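PDB 5ZCY: protein translation factor SUI1 homolog from Pyrococcus horikoshii, which probably acts as a translation initiation factor of the SUI1 (eIF1) family and probably binds mRNA. Local coordinates for residues K58-C63 with A87-S92. Residues are numbered along the deposited sequence; the frame is centred on the assembly and turned at random.
Sequences KAKLAC and AELGFS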
# COMPACT_ATOMS: atom_id res chain seq x y z
N LYS A 58 -2.01 -8.57 -2.84
CA LYS A 58 -1.63 -9.93 -2.25
C LYS A 58 -1.48 -10.93 -3.40
O LYS A 58 -0.54 -11.74 -3.41
CB LYS A 58 -2.59 -10.47 -1.19
CG LYS A 58 -2.48 -9.71 0.15
CD LYS A 58 -3.67 -9.92 1.07
CE LYS A 58 -3.79 -11.37 1.55
NZ LYS A 58 -4.99 -11.46 2.41
N ALA A 59 -2.38 -10.89 -4.34
CA ALA A 59 -2.33 -11.84 -5.46
C ALA A 59 -1.21 -11.51 -6.37
O ALA A 59 -0.48 -12.47 -6.78
CB ALA A 59 -3.68 -11.83 -6.19
N LYS A 60 -0.93 -10.24 -6.69
CA LYS A 60 0.11 -9.85 -7.55
C LYS A 60 1.49 -10.22 -6.98
O LYS A 60 2.36 -10.67 -7.70
CB LYS A 60 0.12 -8.36 -7.90
CG LYS A 60 -1.05 -7.85 -8.77
CD LYS A 60 -1.25 -6.35 -8.52
CE LYS A 60 -1.95 -5.56 -9.63
NZ LYS A 60 -1.49 -4.14 -9.52
N LEU A 61 1.64 -10.08 -5.65
CA LEU A 61 2.93 -10.31 -4.98
C LEU A 61 3.01 -11.73 -4.38
O LEU A 61 4.08 -12.06 -3.79
CB LEU A 61 3.05 -9.24 -3.88
CG LEU A 61 3.21 -7.84 -4.28
CD1 LEU A 61 2.92 -6.84 -3.20
CD2 LEU A 61 4.63 -7.55 -4.94
N ALA A 62 1.95 -12.53 -4.37
CA ALA A 62 1.88 -13.86 -3.64
C ALA A 62 2.35 -13.73 -2.24
O ALA A 62 3.26 -14.41 -1.77
CB ALA A 62 2.69 -14.95 -4.36
N CYS A 63 1.79 -12.76 -1.54
CA CYS A 63 2.20 -12.45 -0.14
C CYS A 63 1.01 -12.42 0.75
O CYS A 63 -0.17 -12.27 0.24
CB CYS A 63 2.98 -11.11 -0.03
SG CYS A 63 2.06 -9.65 -0.38
N ALA A 87 -0.15 2.01 -9.55
CA ALA A 87 -0.50 2.62 -10.89
C ALA A 87 -1.23 1.68 -11.71
O ALA A 87 -2.17 2.19 -12.47
CB ALA A 87 0.80 3.05 -11.57
N GLU A 88 -1.07 0.37 -11.62
CA GLU A 88 -1.89 -0.63 -12.35
C GLU A 88 -3.33 -0.51 -11.88
O GLU A 88 -4.30 -0.88 -12.61
CB GLU A 88 -1.38 -2.07 -12.21
CG GLU A 88 -0.09 -2.32 -12.95
CD GLU A 88 0.52 -3.67 -12.62
OE1 GLU A 88 -0.07 -4.53 -11.92
OE2 GLU A 88 1.63 -3.86 -13.12
N LEU A 89 -3.53 -0.07 -10.63
CA LEU A 89 -4.85 0.15 -10.07
C LEU A 89 -5.32 1.60 -10.20
O LEU A 89 -6.23 1.98 -9.48
CB LEU A 89 -4.89 -0.34 -8.57
CG LEU A 89 -4.48 -1.82 -8.39
CD1 LEU A 89 -4.58 -2.12 -6.90
CD2 LEU A 89 -5.34 -2.80 -9.20
N GLY A 90 -4.65 2.33 -11.06
CA GLY A 90 -5.12 3.66 -11.40
C GLY A 90 -4.75 4.75 -10.50
O GLY A 90 -5.16 5.89 -10.69
N PHE A 91 -3.94 4.49 -9.44
CA PHE A 91 -3.50 5.60 -8.58
C PHE A 91 -2.41 6.41 -9.26
O PHE A 91 -1.50 5.88 -9.81
CB PHE A 91 -3.03 5.07 -7.22
CG PHE A 91 -4.17 4.50 -6.44
CD1 PHE A 91 -5.01 5.27 -5.66
CD2 PHE A 91 -4.46 3.13 -6.42
CE1 PHE A 91 -6.08 4.74 -4.97
CE2 PHE A 91 -5.55 2.60 -5.73
CZ PHE A 91 -6.37 3.41 -5.00
N SER A 92 -2.49 7.74 -9.10
CA SER A 92 -1.49 8.66 -9.60
C SER A 92 -0.11 8.47 -8.86
O SER A 92 -0.10 8.60 -7.68
CB SER A 92 -1.97 10.06 -9.34
OG SER A 92 -0.89 10.96 -9.57
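K60 and E88 make a salt bridge at the protein surface, NZ of K60 donating a hydrogen bond of 2.8 Å to OE1 of E88. The ammonium comes to that oxygen from the anti side and 32° out of the carboxylate plane, so it sits obliquely to the flat group. Both chains run extended beyond CG and slide past each other in opposite directions: the lysine end comes alongside the glutamate stem, with NZ 3.4 Å from CB of E88, while OE1 returns along the lysine to lie 3.1 Å from its CE. In K60, CG stands anti to the carbonyl carbon (chi1 -67°), and from there the extended chain covers a little over half of the 10.6 Å between the CA atoms of K60 and E88, the glutamate side chain making up the remainder. The packing ends at L89, whose CG lies 3.9 Å from NZ of K60, so the charged tip is held between carboxylate and leucine. Replacing K60 by alanine removes the ammonium, which would probably leave the E88 carboxylate without this charged mate and uncover the side of L89 it now lies against. A Schellman motif ends the helix here: G90, at positive phi, gives its N to O of A87 at 2.9 Å, and F91 N bonds to O of L86. The pair thus ties the C-terminal turn of helix 50-61 to that of helix 82-88. Around the pair, K60 and L61 touch L85, L89 leans on I53 and K56, and L61 also reaches L74 on strand 71-75, part of the sheet of this SUI1 fold.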